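Local atomic coordinates of CLIP-associating protein 2 (Mus musculus, PDB entry 3WOZ), a protein that probably binds tubulin and microtubules through its TOG domains and contributes to the control of microtubule dynamics. Residues Phe131-Thr136 / Arg170-Arg175; Leu88-Leu93 / Phe125-Arg130; Ala146-Ile151 / Lys190-Val195; Pro139-Lys144 / Thr180-Ser185; Phe119-Gln124 / Glu152-Gln157. All coordinates share one frame; numbering follows the deposited sequence.

Contact 1 (Phe131-Thr136 / Arg170-Arg175); sequences FTVDQT and RLAVSR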
# COMPACT_ATOMS: atom_id res chain seq x y z
N PHE A 131 -7.75 0.16 5.82
CA PHE A 131 -6.77 -0.89 6.10
C PHE A 131 -6.26 -0.84 7.54
O PHE A 131 -6.06 -1.88 8.16
CB PHE A 131 -5.61 -0.82 5.10
CG PHE A 131 -4.73 -2.05 5.09
CD1 PHE A 131 -5.29 -3.33 5.00
CD2 PHE A 131 -3.35 -1.93 5.13
CE1 PHE A 131 -4.49 -4.46 4.97
CE2 PHE A 131 -2.53 -3.06 5.10
CZ PHE A 131 -3.10 -4.33 5.02
N THR A 132 -6.07 0.37 8.06
CA THR A 132 -5.63 0.58 9.43
C THR A 132 -6.61 -0.03 10.44
O THR A 132 -6.20 -0.64 11.43
CB THR A 132 -5.42 2.08 9.72
OG1 THR A 132 -4.41 2.60 8.85
CG2 THR A 132 -4.99 2.32 11.17
N VAL A 133 -7.91 0.12 10.17
CA VAL A 133 -8.95 -0.41 11.06
C VAL A 133 -9.37 -1.84 10.71
O VAL A 133 -10.01 -2.51 11.53
CB VAL A 133 -10.21 0.51 11.11
CG1 VAL A 133 -9.80 1.97 11.24
CG2 VAL A 133 -11.10 0.31 9.88
N ASP A 134 -8.99 -2.31 9.52
CA ASP A 134 -9.47 -3.58 8.97
C ASP A 134 -9.55 -4.67 10.04
O ASP A 134 -8.54 -5.04 10.65
CB ASP A 134 -8.62 -4.03 7.78
CG ASP A 134 -9.39 -4.91 6.81
OD1 ASP A 134 -9.99 -5.93 7.24
OD2 ASP A 134 -9.38 -4.60 5.59
N GLN A 135 -10.77 -5.17 10.25
CA GLN A 135 -11.09 -6.08 11.35
C GLN A 135 -10.94 -7.55 10.97
O GLN A 135 -10.92 -8.42 11.85
CB GLN A 135 -12.52 -5.80 11.84
CG GLN A 135 -12.80 -6.21 13.29
CD GLN A 135 -12.39 -5.14 14.29
OE1 GLN A 135 -12.80 -3.98 14.18
NE2 GLN A 135 -11.59 -5.53 15.28
N THR A 136 -10.83 -7.83 9.68
CA THR A 136 -10.73 -9.21 9.18
C THR A 136 -9.29 -9.75 9.18
O THR A 136 -8.94 -10.62 8.37
CB THR A 136 -11.34 -9.35 7.76
OG1 THR A 136 -10.68 -8.44 6.86
CG2 THR A 136 -12.84 -9.05 7.78
N ARG A 170 -11.67 9.06 11.69
CA ARG A 170 -11.70 9.20 13.14
C ARG A 170 -11.37 7.87 13.81
O ARG A 170 -10.63 7.83 14.80
CB ARG A 170 -13.09 9.68 13.57
CG ARG A 170 -13.16 10.35 14.93
CD ARG A 170 -14.35 11.31 15.03
NE ARG A 170 -15.59 10.75 14.49
CZ ARG A 170 -16.24 11.24 13.43
NH1 ARG A 170 -15.80 12.32 12.80
NH2 ARG A 170 -17.36 10.65 13.02
N LEU A 171 -11.90 6.78 13.26
CA LEU A 171 -11.65 5.42 13.74
C LEU A 171 -10.19 5.01 13.52
O LEU A 171 -9.64 4.25 14.32
CB LEU A 171 -12.60 4.44 13.04
CG LEU A 171 -12.65 2.95 13.39
CD1 LEU A 171 -13.25 2.70 14.77
CD2 LEU A 171 -13.44 2.19 12.33
N ALA A 172 -9.58 5.51 12.45
CA ALA A 172 -8.19 5.19 12.12
C ALA A 172 -7.20 5.95 12.98
O ALA A 172 -6.24 5.37 13.49
CB ALA A 172 -7.93 5.44 10.65
N VAL A 173 -7.43 7.26 13.13
CA VAL A 173 -6.57 8.11 13.95
C VAL A 173 -6.55 7.65 15.41
O VAL A 173 -5.50 7.73 16.07
CB VAL A 173 -6.94 9.61 13.82
CG1 VAL A 173 -6.19 10.46 14.84
CG2 VAL A 173 -6.64 10.11 12.41
N SER A 174 -7.69 7.16 15.91
CA SER A 174 -7.79 6.59 17.25
C SER A 174 -6.80 5.45 17.47
O SER A 174 -6.08 5.42 18.47
CB SER A 174 -9.21 6.06 17.51
OG SER A 174 -10.17 7.09 17.41
N ARG A 175 -6.77 4.51 16.52
CA ARG A 175 -5.85 3.38 16.56
C ARG A 175 -4.39 3.84 16.57
O ARG A 175 -3.58 3.29 17.32
CB ARG A 175 -6.10 2.44 15.39
CG ARG A 175 -7.41 1.69 15.48
CD ARG A 175 -7.48 0.54 14.48
NE ARG A 175 -6.47 -0.49 14.73
CZ ARG A 175 -6.56 -1.75 14.33
NH1 ARG A 175 -5.58 -2.61 14.61
NH2 ARG A 175 -7.62 -2.17 13.65

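Contact 2 (Leu88-Leu93 / Phe125-Arg130); sequences LLTQLL and FNILMR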
# COMPACT_ATOMS: atom_id res chain seq x y z
N LEU A 88 -3.62 -3.93 -4.69
CA LEU A 88 -2.22 -3.60 -4.93
C LEU A 88 -1.54 -3.04 -3.68
O LEU A 88 -0.51 -3.54 -3.24
CB LEU A 88 -2.10 -2.62 -6.09
CG LEU A 88 -0.73 -2.01 -6.39
CD1 LEU A 88 0.28 -3.08 -6.78
CD2 LEU A 88 -0.86 -0.94 -7.49
N LEU A 89 -2.15 -1.99 -3.11
CA LEU A 89 -1.54 -1.25 -2.02
C LEU A 89 -1.49 -2.04 -0.71
O LEU A 89 -0.46 -2.07 -0.04
CB LEU A 89 -2.26 0.10 -1.83
CG LEU A 89 -1.80 1.02 -0.70
CD1 LEU A 89 -0.28 1.25 -0.73
CD2 LEU A 89 -2.56 2.34 -0.75
N THR A 90 -2.60 -2.70 -0.37
CA THR A 90 -2.67 -3.46 0.87
C THR A 90 -1.77 -4.68 0.83
O THR A 90 -1.11 -4.98 1.83
CB THR A 90 -4.12 -3.89 1.23
OG1 THR A 90 -4.67 -4.68 0.18
CG2 THR A 90 -5.00 -2.67 1.48
N GLN A 91 -1.73 -5.38 -0.30
CA GLN A 91 -0.88 -6.55 -0.44
C GLN A 91 0.60 -6.18 -0.38
O GLN A 91 1.40 -6.92 0.20
CB GLN A 91 -1.19 -7.33 -1.72
CG GLN A 91 -2.50 -8.12 -1.67
CD GLN A 91 -2.45 -9.28 -0.69
OE1 GLN A 91 -1.55 -10.12 -0.74
NE2 GLN A 91 -3.42 -9.32 0.22
N LEU A 92 0.95 -5.04 -0.95
CA LEU A 92 2.33 -4.54 -0.90
C LEU A 92 2.73 -4.17 0.52
O LEU A 92 3.87 -4.41 0.93
CB LEU A 92 2.54 -3.36 -1.84
CG LEU A 92 2.72 -3.60 -3.34
CD1 LEU A 92 2.87 -2.26 -4.05
CD2 LEU A 92 3.94 -4.50 -3.63
N LEU A 93 1.80 -3.60 1.28
CA LEU A 93 2.07 -3.24 2.68
C LEU A 93 2.23 -4.47 3.56
O LEU A 93 3.07 -4.49 4.47
CB LEU A 93 1.00 -2.30 3.23
CG LEU A 93 1.02 -0.87 2.67
CD1 LEU A 93 -0.28 -0.17 3.03
CD2 LEU A 93 2.22 -0.08 3.18
N PHE A 125 -5.39 7.40 0.26
CA PHE A 125 -5.58 7.70 1.68
C PHE A 125 -6.78 6.96 2.27
O PHE A 125 -6.72 6.47 3.40
CB PHE A 125 -5.72 9.21 1.90
CG PHE A 125 -5.73 9.61 3.35
CD1 PHE A 125 -6.93 9.93 3.99
CD2 PHE A 125 -4.55 9.64 4.08
CE1 PHE A 125 -6.94 10.31 5.33
CE2 PHE A 125 -4.55 10.01 5.43
CZ PHE A 125 -5.75 10.34 6.06
N ASN A 126 -7.87 6.88 1.49
CA ASN A 126 -9.09 6.23 1.94
C ASN A 126 -8.90 4.73 2.13
O ASN A 126 -9.42 4.15 3.08
CB ASN A 126 -10.25 6.52 0.99
CG ASN A 126 -10.67 7.99 0.98
OD1 ASN A 126 -11.31 8.45 0.04
ND2 ASN A 126 -10.30 8.72 2.03
N ILE A 127 -8.13 4.12 1.23
CA ILE A 127 -7.74 2.72 1.36
C ILE A 127 -6.91 2.52 2.63
O ILE A 127 -7.09 1.53 3.34
CB ILE A 127 -6.97 2.23 0.12
CG1 ILE A 127 -7.94 2.04 -1.05
CG2 ILE A 127 -6.21 0.93 0.42
CD1 ILE A 127 -7.29 2.16 -2.39
N LEU A 128 -6.03 3.47 2.90
CA LEU A 128 -5.16 3.39 4.06
C LEU A 128 -5.91 3.52 5.39
O LEU A 128 -5.55 2.90 6.38
CB LEU A 128 -4.04 4.42 3.97
CG LEU A 128 -2.98 4.22 2.87
CD1 LEU A 128 -2.01 5.38 2.87
CD2 LEU A 128 -2.22 2.92 3.04
N MSE A 129 -6.97 4.33 5.39
CA MSE A 129 -7.79 4.48 6.60
C MSE A 129 -8.55 3.19 6.91
O MSE A 129 -8.52 2.72 8.05
CB MSE A 129 -8.72 5.69 6.50
CG MSE A 129 -8.01 7.05 6.49
SE MSE A 129 -6.77 7.39 7.96
CE MSE A 129 -5.09 6.82 7.13
N ARG A 130 -9.20 2.62 5.90
CA ARG A 130 -9.89 1.33 6.04
C ARG A 130 -8.94 0.19 6.42
O ARG A 130 -9.29 -0.66 7.25
CB ARG A 130 -10.67 0.98 4.77
CG ARG A 130 -11.97 1.77 4.59
CD ARG A 130 -12.72 1.37 3.31
NE ARG A 130 -12.00 1.78 2.10
CZ ARG A 130 -12.09 2.98 1.54
NH1 ARG A 130 -12.86 3.92 2.07
NH2 ARG A 130 -11.39 3.25 0.44

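Contact 3 (Ala146-Ile151 / Lys190-Val195); sequences AILKYI and KAAQSV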
# COMPACT_ATOMS: atom_id res chain seq x y z
N ALA A 146 4.96 -0.38 8.36
CA ALA A 146 4.86 -0.16 6.91
C ALA A 146 3.64 0.69 6.52
O ALA A 146 3.77 1.62 5.72
CB ALA A 146 4.84 -1.50 6.18
N ILE A 147 2.49 0.37 7.10
CA ILE A 147 1.27 1.19 6.90
C ILE A 147 1.52 2.63 7.31
O ILE A 147 1.21 3.55 6.55
CB ILE A 147 0.06 0.64 7.69
CG1 ILE A 147 -0.40 -0.69 7.10
CG2 ILE A 147 -1.10 1.65 7.69
CD1 ILE A 147 -1.11 -1.58 8.12
N LEU A 148 2.08 2.83 8.50
CA LEU A 148 2.33 4.17 9.04
C LEU A 148 3.35 4.97 8.23
O LEU A 148 3.12 6.15 7.93
CB LEU A 148 2.75 4.09 10.52
CG LEU A 148 1.72 3.55 11.52
CD1 LEU A 148 2.40 3.14 12.84
CD2 LEU A 148 0.57 4.55 11.77
N LYS A 149 4.47 4.34 7.87
CA LYS A 149 5.47 5.01 7.04
C LYS A 149 4.86 5.48 5.71
O LYS A 149 5.16 6.58 5.24
CB LYS A 149 6.67 4.11 6.78
CG LYS A 149 7.66 4.05 7.93
CD LYS A 149 8.86 3.19 7.55
CE LYS A 149 10.01 3.33 8.54
NZ LYS A 149 11.01 2.25 8.29
N TYR A 150 4.00 4.66 5.13
CA TYR A 150 3.35 4.99 3.87
C TYR A 150 2.38 6.17 4.05
O TYR A 150 2.42 7.12 3.26
CB TYR A 150 2.64 3.77 3.28
CG TYR A 150 2.22 3.93 1.84
CD1 TYR A 150 1.08 4.65 1.49
CD2 TYR A 150 2.95 3.33 0.81
CE1 TYR A 150 0.68 4.79 0.17
CE2 TYR A 150 2.56 3.46 -0.52
CZ TYR A 150 1.43 4.20 -0.83
OH TYR A 150 1.03 4.32 -2.14
N ILE A 151 1.54 6.12 5.09
CA ILE A 151 0.67 7.26 5.44
C ILE A 151 1.50 8.52 5.51
O ILE A 151 1.20 9.50 4.83
CB ILE A 151 -0.02 7.12 6.84
CG1 ILE A 151 -0.56 5.71 7.10
CG2 ILE A 151 -1.08 8.22 7.03
CD1 ILE A 151 -1.83 5.36 6.41
N LYS A 190 7.63 5.76 16.88
CA LYS A 190 8.11 6.86 16.05
C LYS A 190 7.28 7.03 14.77
O LYS A 190 7.08 8.16 14.31
CB LYS A 190 9.60 6.70 15.71
CG LYS A 190 10.54 6.72 16.93
CD LYS A 190 10.48 8.05 17.69
CE LYS A 190 11.08 7.92 19.08
NZ LYS A 190 10.85 9.14 19.91
N ALA A 191 6.80 5.92 14.22
CA ALA A 191 6.00 5.94 13.00
C ALA A 191 4.62 6.55 13.24
O ALA A 191 4.13 7.33 12.42
CB ALA A 191 5.89 4.55 12.40
N ALA A 192 4.00 6.19 14.37
CA ALA A 192 2.69 6.72 14.74
C ALA A 192 2.73 8.22 15.00
O ALA A 192 1.87 8.97 14.51
CB ALA A 192 2.14 5.98 15.94
N GLN A 193 3.74 8.66 15.75
CA GLN A 193 3.95 10.08 16.03
C GLN A 193 4.08 10.89 14.75
O GLN A 193 3.37 11.88 14.57
CB GLN A 193 5.19 10.29 16.91
CG GLN A 193 4.91 10.15 18.39
CD GLN A 193 6.15 9.85 19.20
OE1 GLN A 193 7.19 10.50 19.03
NE2 GLN A 193 6.05 8.88 20.09
N SER A 194 4.98 10.46 13.88
CA SER A 194 5.19 11.11 12.59
C SER A 194 3.89 11.18 11.79
O SER A 194 3.63 12.20 11.16
CB SER A 194 6.30 10.40 11.80
OG SER A 194 5.98 9.04 11.58
N VAL A 195 3.09 10.12 11.84
CA VAL A 195 1.78 10.12 11.16
C VAL A 195 0.86 11.19 11.74
O VAL A 195 0.29 12.00 11.00
CB VAL A 195 1.11 8.72 11.17
CG1 VAL A 195 -0.37 8.81 10.83
CG2 VAL A 195 1.81 7.80 10.19

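Contact 4 (Pro139-Lys144 / Thr180-Ser185); sequences PSLKVK and TTEPKS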
# COMPACT_ATOMS: atom_id res chain seq x y z
N PRO A 139 -2.76 -7.19 12.17
CA PRO A 139 -1.43 -6.83 11.69
C PRO A 139 -0.32 -6.99 12.73
O PRO A 139 -0.51 -6.64 13.90
CB PRO A 139 -1.57 -5.35 11.30
CG PRO A 139 -2.78 -4.87 12.05
CD PRO A 139 -3.69 -6.05 12.10
N SER A 140 0.82 -7.52 12.28
CA SER A 140 2.02 -7.59 13.09
C SER A 140 2.59 -6.19 13.31
O SER A 140 2.14 -5.22 12.68
CB SER A 140 3.06 -8.47 12.40
OG SER A 140 3.56 -7.84 11.23
N LEU A 141 3.58 -6.08 14.19
CA LEU A 141 4.25 -4.81 14.44
C LEU A 141 4.87 -4.21 13.17
O LEU A 141 4.79 -3.00 12.95
CB LEU A 141 5.33 -4.98 15.53
CG LEU A 141 4.91 -5.51 16.91
CD1 LEU A 141 6.13 -6.02 17.68
CD2 LEU A 141 4.16 -4.46 17.73
N LYS A 142 5.46 -5.06 12.33
CA LYS A 142 6.13 -4.61 11.11
C LYS A 142 5.15 -4.18 10.01
O LYS A 142 5.46 -3.26 9.25
CB LYS A 142 7.10 -5.68 10.60
CG LYS A 142 8.33 -5.84 11.49
CD LYS A 142 9.06 -7.14 11.22
CE LYS A 142 10.27 -7.30 12.14
NZ LYS A 142 11.30 -6.25 11.91
N VAL A 143 3.99 -4.82 9.94
CA VAL A 143 2.91 -4.39 9.04
C VAL A 143 2.42 -2.99 9.43
O VAL A 143 2.21 -2.13 8.57
CB VAL A 143 1.74 -5.41 8.97
CG1 VAL A 143 0.57 -4.87 8.15
CG2 VAL A 143 2.21 -6.73 8.37
N LYS A 144 2.26 -2.77 10.74
CA LYS A 144 1.87 -1.46 11.28
C LYS A 144 2.87 -0.38 10.89
O LYS A 144 2.49 0.70 10.43
CB LYS A 144 1.73 -1.51 12.80
CG LYS A 144 0.47 -2.20 13.32
CD LYS A 144 0.49 -2.27 14.85
CE LYS A 144 -0.64 -3.12 15.40
NZ LYS A 144 -0.47 -3.35 16.87
N THR A 180 1.05 4.87 19.36
CA THR A 180 2.10 5.83 19.67
C THR A 180 2.71 5.59 21.05
O THR A 180 3.77 6.12 21.38
CB THR A 180 1.59 7.28 19.57
OG1 THR A 180 0.57 7.36 18.56
CG2 THR A 180 2.71 8.21 19.21
N THR A 181 2.03 4.78 21.86
CA THR A 181 2.52 4.42 23.19
C THR A 181 3.06 2.99 23.18
O THR A 181 3.51 2.49 24.22
CB THR A 181 1.43 4.57 24.28
OG1 THR A 181 0.32 3.71 23.99
CG2 THR A 181 0.94 6.01 24.35
N GLU A 182 3.03 2.35 22.01
CA GLU A 182 3.40 0.95 21.81
C GLU A 182 4.71 0.56 22.51
O GLU A 182 5.78 1.04 22.14
CB GLU A 182 3.47 0.62 20.31
CG GLU A 182 3.80 -0.84 19.98
CD GLU A 182 2.80 -1.82 20.56
OE1 GLU A 182 1.67 -1.91 20.04
OE2 GLU A 182 3.15 -2.50 21.55
N PRO A 183 4.61 -0.32 23.53
CA PRO A 183 5.78 -0.77 24.31
C PRO A 183 6.65 -1.79 23.57
O PRO A 183 7.87 -1.82 23.78
CB PRO A 183 5.14 -1.41 25.55
CG PRO A 183 3.80 -1.88 25.08
CD PRO A 183 3.35 -0.85 24.09
N LYS A 184 6.03 -2.61 22.72
CA LYS A 184 6.73 -3.68 22.01
C LYS A 184 7.64 -3.18 20.89
O LYS A 184 8.57 -3.88 20.48
CB LYS A 184 5.73 -4.70 21.46
CG LYS A 184 5.09 -5.58 22.52
CD LYS A 184 4.04 -6.54 21.94
CE LYS A 184 2.69 -5.86 21.74
NZ LYS A 184 2.08 -5.42 23.03
N SER A 185 7.38 -1.97 20.40
CA SER A 185 8.14 -1.43 19.27
C SER A 185 8.35 0.08 19.32
O SER A 185 7.39 0.86 19.25
CB SER A 185 7.48 -1.85 17.95
OG SER A 185 8.15 -1.27 16.83

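Contact 5 (Phe119-Gln124 / Glu152-Gln157); sequences FPNDLQ and ETLAKQ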
# COMPACT_ATOMS: atom_id res chain seq x y z
N PHE A 119 -1.21 7.20 -8.41
CA PHE A 119 -2.66 7.16 -8.16
C PHE A 119 -3.12 8.39 -7.40
O PHE A 119 -2.33 8.98 -6.67
CB PHE A 119 -3.03 5.89 -7.38
CG PHE A 119 -2.83 4.62 -8.15
CD1 PHE A 119 -3.80 4.17 -9.04
CD2 PHE A 119 -1.67 3.86 -7.98
CE1 PHE A 119 -3.62 2.98 -9.75
CE2 PHE A 119 -1.48 2.68 -8.69
CZ PHE A 119 -2.46 2.24 -9.58
N PRO A 120 -4.41 8.77 -7.54
CA PRO A 120 -4.90 9.93 -6.78
C PRO A 120 -4.68 9.76 -5.29
O PRO A 120 -4.84 8.66 -4.76
CB PRO A 120 -6.40 9.97 -7.10
CG PRO A 120 -6.54 9.23 -8.39
CD PRO A 120 -5.48 8.17 -8.37
N ASN A 121 -4.30 10.85 -4.62
CA ASN A 121 -3.96 10.81 -3.20
C ASN A 121 -5.15 10.46 -2.28
O ASN A 121 -5.00 9.65 -1.36
CB ASN A 121 -3.31 12.12 -2.76
CG ASN A 121 -1.91 12.31 -3.32
OD1 ASN A 121 -1.15 11.35 -3.49
ND2 ASN A 121 -1.54 13.56 -3.59
N ASP A 122 -6.30 11.08 -2.54
CA ASP A 122 -7.50 10.84 -1.72
C ASP A 122 -7.88 9.36 -1.72
O ASP A 122 -8.11 8.78 -0.65
CB ASP A 122 -8.68 11.73 -2.15
CG ASP A 122 -9.09 11.53 -3.60
OD1 ASP A 122 -8.26 11.09 -4.44
OD2 ASP A 122 -10.27 11.81 -3.92
N LEU A 123 -7.90 8.75 -2.90
CA LEU A 123 -8.20 7.32 -3.07
C LEU A 123 -7.21 6.42 -2.31
O LEU A 123 -7.62 5.46 -1.64
CB LEU A 123 -8.22 6.93 -4.55
CG LEU A 123 -9.25 7.53 -5.53
CD1 LEU A 123 -9.07 6.87 -6.88
CD2 LEU A 123 -10.69 7.38 -5.06
N GLN A 124 -5.92 6.73 -2.43
CA GLN A 124 -4.88 6.02 -1.67
C GLN A 124 -5.13 6.16 -0.17
O GLN A 124 -5.08 5.19 0.57
CB GLN A 124 -3.50 6.59 -1.96
CG GLN A 124 -2.98 6.39 -3.37
CD GLN A 124 -1.52 6.81 -3.46
OE1 GLN A 124 -1.17 7.71 -4.22
NE2 GLN A 124 -0.68 6.18 -2.66
N GLU A 152 2.54 8.49 6.33
CA GLU A 152 3.39 9.66 6.55
C GLU A 152 3.91 10.24 5.23
O GLU A 152 3.85 11.45 5.02
CB GLU A 152 4.57 9.33 7.47
CG GLU A 152 5.05 10.55 8.25
CD GLU A 152 6.55 10.68 8.34
OE1 GLU A 152 7.25 9.64 8.43
OE2 GLU A 152 7.04 11.83 8.35
N THR A 153 4.41 9.37 4.34
CA THR A 153 4.94 9.82 3.05
C THR A 153 3.83 10.38 2.15
O THR A 153 4.03 11.36 1.44
CB THR A 153 5.72 8.70 2.34
OG1 THR A 153 6.63 8.10 3.27
CG2 THR A 153 6.50 9.24 1.15
N LEU A 154 2.66 9.74 2.19
CA LEU A 154 1.51 10.20 1.41
C LEU A 154 1.03 11.57 1.89
O LEU A 154 0.61 12.40 1.09
CB LEU A 154 0.35 9.18 1.47
CG LEU A 154 -0.84 9.44 0.54
CD1 LEU A 154 -0.47 9.23 -0.92
CD2 LEU A 154 -2.03 8.56 0.92
N ALA A 155 1.12 11.79 3.20
CA ALA A 155 0.72 13.05 3.82
C ALA A 155 1.57 14.23 3.35
O ALA A 155 1.09 15.36 3.30
CB ALA A 155 0.75 12.93 5.33
N LYS A 156 2.83 13.95 3.01
CA LYS A 156 3.76 14.97 2.52
C LYS A 156 3.45 15.42 1.09
O LYS A 156 3.95 16.45 0.64
CB LYS A 156 5.22 14.47 2.60
CG LYS A 156 5.66 13.94 3.96
CD LYS A 156 5.57 14.99 5.07
CE LYS A 156 5.82 14.38 6.44
NZ LYS A 156 7.25 14.01 6.65
N GLN A 157 2.65 14.64 0.37
CA GLN A 157 2.30 14.97 -1.01
C GLN A 157 0.81 15.27 -1.22
O GLN A 157 0.39 15.64 -2.32
CB GLN A 157 2.79 13.87 -1.97
CG GLN A 157 2.10 12.51 -1.83
CD GLN A 157 2.60 11.48 -2.83
OE1 GLN A 157 3.80 11.22 -2.93
NE2 GLN A 157 1.68 10.87 -3.57

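Contact 1 (Phe131-Thr136 / Arg170-Arg175)
Val133 and Arg175 carry most of this contact, the valine packing mainly through CG1 and the arginine laying its guanidinium against the last carbonyls of helix 121-133. Val133 CG1 lies 3.7 Å from Leu171 CG, at the same time 4.0 Å from Ala172 CB. Leu171 meets it crosswise, at about a right angle. With Leu171 CG swung opposite the backbone N (chi1 -176°), Leu171 CD2 is carried up against Val133 CB, 3.8 Å away. Next to this pair the Thr132 side chain turns its methyl, CG2, to the carbonyl oxygen of Ala172, while its hydroxyl turns back to hydrogen-bond Leu128 O in its own helix.

Helices 121-133 and 167-179 are two of the stacked helices that make up the all-helical HEAT-repeat array of a TOG domain, and here the C-terminal end of the first abuts the second. Arg175 reaches that end through a bend at chi3 (63°). The bend brings Arg175 CD within 3.5 Å of Thr132 O and sets one face of the guanidinium against that oxygen, whose 3.0 Å approach to Arg175 NH2 is too poorly angled for a hydrogen bond. Val133 O sits instead at the edge of the group, in its plane, 3.2 Å from Arg175 NH2. A positive charge next to these carbonyls probably suits the negative pole of the helix. Beyond it the chain leaves helical geometry at Asp134, whose OD1 accepts from Thr136 N in an Asx turn and also takes the hydroxyl of the same threonine, Thr136 OG1, at 2.6 Å.

Contact 2 (Leu88-Leu93 / Phe125-Arg130)
Thr90 OG1, the hydroxyl of a residue whose methyl faces Ile127, is held within its own helix by Phe86 O and, more weakly, by Val87 O. With chi1 at 58° this oxygen sits between the backbone N and the carbonyl carbon, and the methyl, opposite the carbonyl carbon, puts Thr90 CG2 3.9 Å from Ile127 CG2. The threonine thus keeps its polar end on the backbone and presents hydrocarbon to the neighbour.

Beside it the leucines interdigitate. Leu128 CD2 is the hub: it touches Leu93 CD1 at 3.6 Å and Leu89 CD2 at 3.8 Å, each leucine meeting Leu128 at roughly a right angle. Leu89 reaches this point because its CG stands opposite the backbone N (chi1 178°), and Leu89 CD2 also lies 4.1 Å from Ile127 CG2, so this one methyl touches both Ile127 and Leu128.

The axes of segments 88-93 and 125-130 pass 10.5 Å apart and run in the same general direction at 52°, a wide spacing bridged by branch tips. Such a crossing joins two non-consecutive helices of the HEAT-like array near the centre of the domain. Tyr150 of helix 141-155 packs on both Leu89 and Leu128. Since the closest contacts are all methyl to methyl and all five contacting residues are buried, cohesion here rests on dispersion and the exclusion of water, without directional bonds.

Contact 3 (Ala146-Ile151 / Lys190-Val195)
Leu148 and Val195 form the heart of this interface, crossing at about a right angle with Leu148 CD2 3.8 Å from Val195 CG2. Val195 CG2 also lies 3.1 Å from Leu148 O, a tight approach of a carbon to a carbonyl, and 3.9 Å from Ile151 CB. Val195 owes this position to its first torsion (chi1 164°), which turns CG1 opposite the backbone N and towards Ile151 CG2, leaving CG2 to press on Leu148. At the other end of the patch Leu148 CB meets Ala191 CB at 3.7 Å, and Leu148 CD1 extends on to Ala192 CB at 4.2 Å.

Small alanines on the partner let the two backbones draw close: the axes of segments 146-151 and 190-195 are 8.7 Å apart and diverge by only 28°, running in the same direction. Near-parallel neighbours of this kind, separated in sequence by an intervening helix, are what the side-by-side stacking of helices in a HEAT-repeat TOG domain produces. The intervening helix, 167-179, lends Val176, which packs on Leu148, Ala192 and Val195 alike. Further out, Ser194 returns its hydroxyl to its own helix, Ser194 OG donating to Ala191 O at 2.7 Å from above the carbonyl plane. Ala191 O takes Val195 N from the same face, and Ser194 OG has a further weak bond with Glu152 OE1.

Contact 4 (Pro139-Lys144 / Thr180-Ser185)
Where the loop between helices 167-179 and 186-202 bends past the first turn of helix 141-155, Leu141 fills the join against Glu182, Lys184 and Ser185. Both methyls touch Lys184 CB, Leu141 CD1 at 4.0 Å, while Leu141 CD2 also meets the carboxylate carbon, Glu182 CD, at 4.1 Å and lies 4.2 Å from Ser185 CB.

Glu182 bends at chi2 (58°), curling its carboxylate back over the loop. There Glu182 OE2 accepts from Lys184 N at 3.1 Å through its anti lone pair and forms a salt bridge with Lys184 NZ at 3.4 Å, which ties the bent Lys184 side chain back to the loop. Its other oxygen, Glu182 OE1, faces Lys144 NZ at 4.1 Å, beyond a salt bridge, and that lysine also makes a cation-pi contact with Trp179. An alanine in place of the glutamate would probably leave Lys184 NZ and its backbone N-H without this acceptor, and Lys144 without this opposite charge.

A serine precedes each helix as its N-cap: Ser140 OG weakly caps Val143 N, and Ser185 OG caps Val188 N. Such serine N-caps mark helix starts, here at the loop-bearing edge of a HEAT-repeat alpha solenoid.

Contact 5 (Phe119-Gln124 / Glu152-Gln157)
Asn121, in the first turn of helix 121-133, reaches across to Leu154 and Gln157 of the next helical segment. The helices 121-133 and 141-155 run antiparallel, one after the other, as in the helical hairpins from which HEAT-type TOG domains are built, so the start of one lies beside the far end of the other. From CB, which points at the partner, the Asn121 side chain passes to CG, 4.2 Å from Leu154 CD1. There it forks. Asn121 OD1 lies 3.4 Å from Leu154 CD1 and accepts a nearly straight hydrogen bond from Gln157 NE2 at 2.9 Å, 171° at the hydrogen. On the other branch, Asn121 ND2 is 3.1 Å from Gln157 O.

The two amides are turned 57° against each other, yet OD1 lies in the plane of the Gln157 amide, where an N-H can point straight at it. Gln157 NE2 also donates to Arg116 O, which fixes the amide from helix 102-118. A leucine in place of Asn121 would probably leave Gln157 NE2 with one acceptor fewer and its amide less firmly oriented.

Leu154 supplies the apolar side of the contact. Its CG stands opposite the backbone N (chi1 -172°), which spreads the two methyls towards helix 121-133: CD1 beside Asn121 OD1, and Leu154 CD2 3.8 Å from Gln124 CB.

All five contacts lie in one stretch of the helical array, and each uses helix 121-133 or helix 141-155 or the turns beside them. Contacts 2 and 3, with centres 13 Å apart, meet in the core, where Leu128 CB touches Ile151 CD1 at 3.4 Å. Contact 5 joins that core through Leu154 CD2, 3.7 Å from Leu128 CD1, its centre 11 Å from that of contact 2. Contact 1 adjoins contact 2 through Phe131 CD1 and Thr90 CG2, 3.6 Å apart. Contact 4 lies at the surface, 10 Å from contact 3 between centres but 22 Å from contact 5, so contacts 4 and 5 stand towards different ends of helix 141-155.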